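Local coordinates for leucine aminopeptidase A1, chloroplastic (Solanum lycopersicum, PDB 5D8N), which removes unsubstituted N-terminal residues, preferably leucine, from peptides as a magnesium-dependent M17 aminopeptidase that works as a homohexamer, at residues Glu218-Pro223 with Pro505-Glu510. The protein carries 1 engineered substitution. Residues are numbered along the deposited sequence; the frame is centred on the assembly and turned at random.
With MG (magnesium ion), chain H.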
loop_
_atom_site.group_PDB
_atom_site.type_symbol
_atom_site.label_atom_id
_atom_site.label_comp_id
_atom_site.label_asym_id
_atom_site.label_seq_id
_atom_site.Cartn_x
_atom_site.Cartn_y
_atom_site.Cartn_z
ATOM N N GLU A 218 -17.248 0.715 -31.588
ATOM C CA GLU A 218 -18.455 1.297 -30.991
ATOM C C GLU A 218 -18.979 0.534 -29.788
ATOM O O GLU A 218 -19.339 1.131 -28.766
ATOM C CB GLU A 218 -19.550 1.427 -32.042
ATOM C CG GLU A 218 -19.287 2.556 -33.029
ATOM C CD GLU A 218 -20.405 2.698 -34.052
ATOM O OE1 GLU A 218 -21.024 1.664 -34.395
ATOM O OE2 GLU A 218 -20.596 3.821 -34.578
ATOM N N LEU A 219 -18.885 -0.790 -29.860
ATOM C CA LEU A 219 -19.398 -1.606 -28.770
ATOM C C LEU A 219 -18.557 -1.397 -27.512
ATOM O O LEU A 219 -19.080 -1.387 -26.413
ATOM C CB LEU A 219 -19.435 -3.076 -29.168
ATOM C CG LEU A 219 -20.487 -3.411 -30.223
ATOM C CD1 LEU A 219 -20.332 -4.852 -30.659
ATOM C CD2 LEU A 219 -21.887 -3.178 -29.683
ATOM N N VAL A 220 -17.256 -1.212 -27.692
ATOM C CA VAL A 220 -16.334 -1.018 -26.583
ATOM C C VAL A 220 -16.382 0.426 -26.089
ATOM O O VAL A 220 -16.358 0.651 -24.906
ATOM C CB VAL A 220 -14.895 -1.408 -26.985
ATOM C CG1 VAL A 220 -13.923 -1.148 -25.844
ATOM C CG2 VAL A 220 -14.827 -2.879 -27.376
ATOM N N ASN A 221 -16.284 1.409 -26.973
ATOM C CA ASN A 221 -16.386 2.786 -26.549
ATOM C C ASN A 221 -17.606 3.039 -25.672
ATOM O O ASN A 221 -17.581 3.919 -24.829
ATOM C CB ASN A 221 -16.465 3.707 -27.765
ATOM C CG ASN A 221 -15.130 3.936 -28.431
ATOM O OD1 ASN A 221 -14.072 3.629 -27.901
ATOM N ND2 ASN A 221 -15.182 4.430 -29.651
ATOM N N ALA A 222 -18.750 2.466 -26.027
ATOM C CA ALA A 222 -19.972 2.746 -25.313
ATOM C C ALA A 222 -19.799 2.255 -23.877
ATOM O O ALA A 222 -19.270 1.168 -23.638
ATOM C CB ALA A 222 -21.138 2.050 -25.989
ATOM N N PRO A 223 -20.297 3.031 -22.913
ATOM C CA PRO A 223 -20.241 2.630 -21.517
ATOM C C PRO A 223 -21.315 1.604 -21.180
ATOM O O PRO A 223 -22.283 1.393 -21.936
ATOM C CB PRO A 223 -20.501 3.946 -20.803
ATOM C CG PRO A 223 -21.513 4.609 -21.697
ATOM C CD PRO A 223 -21.075 4.266 -23.086
ATOM N N PRO A 505 -4.381 -4.868 -26.437
ATOM C CA PRO A 505 -4.556 -4.098 -27.673
ATOM C C PRO A 505 -5.981 -3.689 -28.049
ATOM O O PRO A 505 -6.147 -2.935 -29.020
ATOM C CB PRO A 505 -3.947 -4.993 -28.753
ATOM C CG PRO A 505 -3.829 -6.346 -28.155
ATOM C CD PRO A 505 -3.748 -6.176 -26.673
ATOM N N VAL A 506 -6.964 -4.103 -27.256
ATOM C CA VAL A 506 -8.334 -3.696 -27.539
ATOM C C VAL A 506 -8.589 -2.213 -27.266
ATOM O O VAL A 506 -9.633 -1.704 -27.603
ATOM C CB VAL A 506 -9.391 -4.541 -26.802
ATOM C CG1 VAL A 506 -9.327 -5.999 -27.219
ATOM C CG2 VAL A 506 -9.202 -4.430 -25.311
ATOM N N TRP A 507 -7.716 -1.583 -26.503
ATOM C CA TRP A 507 -7.918 -0.217 -26.108
ATOM C C TRP A 507 -6.641 0.542 -26.349
ATOM O O TRP A 507 -5.584 0.082 -25.941
ATOM C CB TRP A 507 -8.297 -0.118 -24.624
ATOM C CG TRP A 507 -8.547 1.269 -24.176
ATOM C CD1 TRP A 507 -7.695 2.104 -23.478
ATOM C CD2 TRP A 507 -9.722 2.018 -24.449
ATOM N NE1 TRP A 507 -8.260 3.354 -23.381
ATOM C CE2 TRP A 507 -9.496 3.324 -23.977
ATOM C CE3 TRP A 507 -10.976 1.684 -24.954
ATOM C CZ2 TRP A 507 -10.468 4.292 -24.029
ATOM C CZ3 TRP A 507 -11.943 2.656 -25.019
ATOM C CH2 TRP A 507 -11.672 3.953 -24.599
ATOM N N SER A 508 -6.754 1.721 -26.948
ATOM C CA SER A 508 -5.593 2.583 -27.187
ATOM C C SER A 508 -5.549 3.772 -26.249
ATOM O O SER A 508 -6.441 4.612 -26.308
ATOM C CB SER A 508 -5.651 3.178 -28.593
ATOM O OG SER A 508 -4.697 4.233 -28.651
ATOM N N ASP A 509 -4.665 3.706 -25.265
ATOM C CA ASP A 509 -4.455 4.752 -24.279
ATOM C C ASP A 509 -4.103 6.070 -24.949
ATOM O O ASP A 509 -4.577 7.123 -24.549
ATOM C CB ASP A 509 -3.354 4.338 -23.285
ATOM C CG ASP A 509 -3.052 5.421 -22.249
ATOM O OD1 ASP A 509 -3.746 5.464 -21.208
ATOM O OD2 ASP A 509 -2.111 6.224 -22.457
ATOM N N GLU A 510 -3.370 6.011 -26.043
ATOM C CA GLU A 510 -3.000 7.213 -26.760
ATOM C C GLU A 510 -4.222 7.857 -27.406
ATOM O O GLU A 510 -4.428 9.058 -27.262
ATOM C CB GLU A 510 -1.946 6.850 -27.808
ATOM C CG GLU A 510 -1.874 7.702 -29.069
ATOM C CD GLU A 510 -1.093 7.016 -30.184
ATOM O OE1 GLU A 510 -0.036 6.415 -29.881
ATOM O OE2 GLU A 510 -1.574 6.980 -31.342
HETATM MG MG MG H . -17.506 0.228 -23.002
HETATM O O HOH W 1 -18.662 -1.571 -23.846
HETATM O O HOH W 2 -16.194 1.763 -22.132
HETATM O O HOH W 3 -18.336 -0.473 -21.097
HETATM O O HOH W 4 -16.044 -1.314 -22.620
#
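V220, in the last turn of a helix, faces W507 on a short strand with their CA atoms 8.5 Å apart, and no hydrogen bond joins 218-223 to 505-510. The indole spans the gap: chi1 of W507 near 180° (-179°) carries it away from its own backbone N, and the six-membered ring reaches the helix end. V220 CG1 meets the edge of that ring, near its plane, with CE3 4.2 Å away, a light apolar touch suited to a compact branched side chain. N221 comes from another direction, its OD1 lying obliquely by the indole, 3.7 Å from W507 CZ3, and its amide plane almost perpendicular to the ring (85°). An asparagine fits here because both ends of its amide are used: OD1 accepts from A514 N, while ND2 donates to D173 OD2 and N513 OD1. Three bonds thus fix the rotation of the buried amide.

The helix closes with A222 N bonded to E218 O at 3.1 Å; A222 then leaves helical geometry, and A222 O binds a magnesium ion at 2.1 Å. V220 O is the other protein ligand, at 2.3 Å, and four waters complete six-fold coordination; one of them also donates to L219 O. Since the protein contributes backbone oxygens alone, V220 and A222 can keep apolar side chains. This site is separate from the two-magnesium site of the enzyme, whose ligands are K300, D305, D325, D385 and E387.

In the catalytic domain, the contact joins the C-terminal end of helix 197-221 to the small antiparallel pair 507-508 and 513-514. A514 touches both V220 and W507, while A330 of helix 327-342 packs against V220 and L219.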